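PDB 1J6U: UDP-N-acetylmuramate--L-alanine ligase from Thermotoga maritima, which joins L-alanine to UDP-N-acetylmuramate at the expense of ATP, an early step in building the peptidoglycan of the cell wall. Local coordinates for residues E48-L53 / I58-P63. Numbering follows the deposited sequence.
Sequences ERTAYL and IPIFVP
Leu-53 of helix 48-55 meets both Ile-58 and Ile-60 where the chain turns back from the helix into the edge strand 60-61. Its CD2 lies 3.9 Å from CD1 of Ile-58. On the Ile-60 side, Leu-53 CB lies 4.1 Å from CG1 of Ile-60. One turn earlier on the helix, Thr-50 offers its methyl: CG2 of Thr-50 is 3.7 Å from CG2 of Ile-60, the two side chains meeting at a slant. Ile-60 thus divides its branches, with CG2, anti to the backbone N, directed at the threonine methyl and CG1, beside that N (chi1 -59°), set against the leucine. A backbone hydrogen bond accompanies this packing: Ile-58 N donates to Leu-53 O over 3.1 Å, tying the end of the helix to the loop that leads into strand 60-61. Cutting Ile-60 back to an alanine is likely to open a gap beside Leu-53 CB and leave the Thr-50 methyl without its mate.

The hydroxyl of Thr-50 takes no part in the apolar contact; OG1, held between the backbone N and carbonyl carbon (chi1 58°), hydrogen-bonds to Thr-47 N and Glu-46 OE2, just ahead of the helix. Beyond this first shell, Leu-53 also packs on Ser-26 and Leu-30 of helix 23-34, and Ile-58 on Val-39 of strand 38-42. Pro-59 and Phe-61 make backbone hydrogen bonds to Gly-41, joining strand 60-61 in parallel to strand 38-42 and completing a beta-alpha-beta crossover in the Rossmann-like N-terminal domain. All four touching residues are buried, so the helix is seated on the sheet edge chiefly by aliphatic packing, with a single main-chain hydrogen bond between the two segments.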
ATOM      1  N   GLU A  48      -9.803   6.874  -8.200  1.00 43.98           N
ATOM      2  CA  GLU A  48      -8.914   7.001  -9.367  1.00 38.13           C
ATOM      3  C   GLU A  48      -8.978   5.717 -10.160  1.00 34.99           C
ATOM      4  O   GLU A  48      -8.837   5.741 -11.389  1.00 37.79           O
ATOM      5  CB  GLU A  48      -7.460   7.423  -9.023  1.00 51.81           C
ATOM      6  CG  GLU A  48      -6.432   6.393  -8.581  1.00 49.35           C
ATOM      7  CD  GLU A  48      -5.904   5.472  -9.678  1.00 37.70           C
ATOM      8  OE1 GLU A  48      -5.676   5.862 -10.864  1.00 39.93           O
ATOM      9  OE2 GLU A  48      -5.685   4.311  -9.319  1.00 53.63           O
ATOM     10  N   ARG A  49      -9.235   4.593  -9.479  1.00 32.72           N
ATOM     11  CA  ARG A  49      -9.397   3.330 -10.194  1.00 35.62           C
ATOM     12  C   ARG A  49     -10.646   3.378 -11.111  1.00 42.20           C
ATOM     13  O   ARG A  49     -10.549   3.021 -12.290  1.00 49.65           O
ATOM     14  CB  ARG A  49      -9.494   2.134  -9.226  1.00 35.10           C
ATOM     15  CG  ARG A  49      -8.144   1.638  -8.626  1.00 39.06           C
ATOM     16  CD  ARG A  49      -6.943   2.261  -9.330  1.00 40.20           C
ATOM     17  NE  ARG A  49      -6.317   1.421 -10.334  1.00 43.29           N
ATOM     18  CZ  ARG A  49      -5.560   1.844 -11.359  1.00 40.62           C
ATOM     19  NH1 ARG A  49      -5.287   3.125 -11.582  1.00 34.53           N
ATOM     20  NH2 ARG A  49      -5.096   0.949 -12.212  1.00 47.73           N
ATOM     21  N   THR A  50     -11.798   3.840 -10.609  1.00 34.80           N
ATOM     22  CA  THR A  50     -13.000   3.888 -11.467  1.00 39.96           C
ATOM     23  C   THR A  50     -12.673   4.766 -12.658  1.00 41.12           C
ATOM     24  O   THR A  50     -13.000   4.437 -13.801  1.00 45.66           O
ATOM     25  CB  THR A  50     -14.297   4.441 -10.746  1.00 36.64           C
ATOM     26  OG1 THR A  50     -14.078   5.758 -10.223  1.00 35.73           O
ATOM     27  CG2 THR A  50     -14.691   3.561  -9.600  1.00 41.00           C
ATOM     28  N   ALA A  51     -11.985   5.870 -12.411  1.00 36.35           N
ATOM     29  CA  ALA A  51     -11.634   6.733 -13.526  1.00 36.47           C
ATOM     30  C   ALA A  51     -10.729   5.948 -14.488  1.00 46.13           C
ATOM     31  O   ALA A  51     -10.954   5.879 -15.707  1.00 41.65           O
ATOM     32  CB  ALA A  51     -10.928   7.962 -13.005  1.00 33.83           C
ATOM     33  N   TYR A  52      -9.718   5.305 -13.919  1.00 45.37           N
ATOM     34  CA  TYR A  52      -8.778   4.571 -14.741  1.00 48.39           C
ATOM     35  C   TYR A  52      -9.446   3.463 -15.530  1.00 45.34           C
ATOM     36  O   TYR A  52      -9.230   3.340 -16.751  1.00 34.45           O
ATOM     37  CB  TYR A  52      -7.632   3.983 -13.890  1.00 50.82           C
ATOM     38  CG  TYR A  52      -6.598   3.322 -14.769  1.00 44.81           C
ATOM     39  CD1 TYR A  52      -5.812   4.080 -15.633  1.00 44.85           C
ATOM     40  CD2 TYR A  52      -6.492   1.926 -14.834  1.00 42.66           C
ATOM     41  CE1 TYR A  52      -4.944   3.464 -16.557  1.00 39.30           C
ATOM     42  CE2 TYR A  52      -5.628   1.298 -15.751  1.00 41.21           C
ATOM     43  CZ  TYR A  52      -4.858   2.071 -16.610  1.00 41.78           C
ATOM     44  OH  TYR A  52      -4.000   1.461 -17.514  1.00 41.51           O
ATOM     45  N   LEU A  53     -10.242   2.644 -14.834  1.00 36.88           N
ATOM     46  CA  LEU A  53     -10.897   1.534 -15.509  1.00 37.39           C
ATOM     47  C   LEU A  53     -11.834   1.988 -16.592  1.00 37.04           C
ATOM     48  O   LEU A  53     -11.994   1.281 -17.576  1.00 37.27           O
ATOM     49  CB  LEU A  53     -11.635   0.628 -14.526  1.00 40.55           C
ATOM     50  CG  LEU A  53     -10.730  -0.137 -13.542  1.00 38.66           C
ATOM     51  CD1 LEU A  53     -11.504  -1.229 -12.866  1.00 51.12           C
ATOM     52  CD2 LEU A  53      -9.608  -0.745 -14.239  1.00 44.20           C
ATOM     53  N   ILE A  58     -14.020   0.107 -19.562  1.00 62.25           N
ATOM     54  CA  ILE A  58     -14.769  -0.782 -18.695  1.00 56.02           C
ATOM     55  C   ILE A  58     -15.925   0.020 -18.107  1.00 58.47           C
ATOM     56  O   ILE A  58     -15.724   1.094 -17.532  1.00 52.30           O
ATOM     57  CB  ILE A  58     -13.905  -1.293 -17.549  1.00 50.50           C
ATOM     58  CG1 ILE A  58     -12.728  -2.092 -18.112  1.00 44.95           C
ATOM     59  CG2 ILE A  58     -14.758  -2.125 -16.594  1.00 51.33           C
ATOM     60  CD1 ILE A  58     -11.726  -2.428 -17.076  1.00 45.89           C
ATOM     61  N   PRO A  59     -17.154  -0.483 -18.258  1.00 50.50           N
ATOM     62  CA  PRO A  59     -18.329   0.208 -17.726  1.00 40.23           C
ATOM     63  C   PRO A  59     -18.284   0.107 -16.209  1.00 38.70           C
ATOM     64  O   PRO A  59     -18.226  -1.002 -15.653  1.00 39.04           O
ATOM     65  CB  PRO A  59     -19.476  -0.579 -18.310  1.00 46.00           C
ATOM     66  CG  PRO A  59     -18.865  -1.232 -19.527  1.00 46.60           C
ATOM     67  CD  PRO A  59     -17.546  -1.663 -19.031  1.00 50.50           C
ATOM     68  N   ILE A  60     -18.285   1.271 -15.560  1.00 30.62           N
ATOM     69  CA  ILE A  60     -18.237   1.372 -14.122  1.00 35.62           C
ATOM     70  C   ILE A  60     -19.379   2.263 -13.717  1.00 46.37           C
ATOM     71  O   ILE A  60     -19.436   3.432 -14.137  1.00 45.86           O
ATOM     72  CB  ILE A  60     -16.960   2.073 -13.612  1.00 43.64           C
ATOM     73  CG1 ILE A  60     -15.700   1.320 -14.073  1.00 32.63           C
ATOM     74  CG2 ILE A  60     -17.049   2.182 -12.084  1.00 34.43           C
ATOM     75  CD1 ILE A  60     -15.656  -0.130 -13.618  1.00 44.78           C
ATOM     76  N   PHE A  61     -20.247   1.733 -12.860  1.00 41.49           N
ATOM     77  CA  PHE A  61     -21.430   2.459 -12.413  1.00 39.88           C
ATOM     78  C   PHE A  61     -21.363   2.888 -10.970  1.00 36.46           C
ATOM     79  O   PHE A  61     -21.128   2.079 -10.071  1.00 37.03           O
ATOM     80  CB  PHE A  61     -22.666   1.586 -12.636  1.00 36.73           C
ATOM     81  CG  PHE A  61     -22.823   1.140 -14.054  1.00 34.67           C
ATOM     82  CD1 PHE A  61     -23.233   2.033 -15.027  1.00 34.47           C
ATOM     83  CD2 PHE A  61     -22.489  -0.146 -14.429  1.00 31.68           C
ATOM     84  CE1 PHE A  61     -23.310   1.663 -16.368  1.00 40.18           C
ATOM     85  CE2 PHE A  61     -22.561  -0.534 -15.762  1.00 44.34           C
ATOM     86  CZ  PHE A  61     -22.977   0.384 -16.740  1.00 49.92           C
ATOM     87  N   VAL A  62     -21.568   4.175 -10.756  1.00 37.14           N
ATOM     88  CA  VAL A  62     -21.546   4.731  -9.410  1.00 47.76           C
ATOM     89  C   VAL A  62     -22.808   5.555  -9.286  1.00 48.56           C
ATOM     90  O   VAL A  62     -23.096   6.363 -10.172  1.00 58.01           O
ATOM     91  CB  VAL A  62     -20.351   5.669  -9.213  1.00 45.85           C
ATOM     92  CG1 VAL A  62     -20.367   6.258  -7.800  1.00 37.07           C
ATOM     93  CG2 VAL A  62     -19.058   4.906  -9.495  1.00 47.27           C
ATOM     94  N   PRO A  63     -23.569   5.377  -8.193  1.00 39.84           N
ATOM     95  CA  PRO A  63     -23.297   4.452  -7.095  1.00 30.98           C
ATOM     96  C   PRO A  63     -23.950   3.103  -7.324  1.00 34.17           C
ATOM     97  O   PRO A  63     -24.344   2.780  -8.442  1.00 42.22           O
ATOM     98  CB  PRO A  63     -23.898   5.154  -5.901  1.00 39.62           C
ATOM     99  CG  PRO A  63     -25.196   5.733  -6.520  1.00 36.43           C
ATOM    100  CD  PRO A  63     -24.687   6.289  -7.850  1.00 44.01           C
TER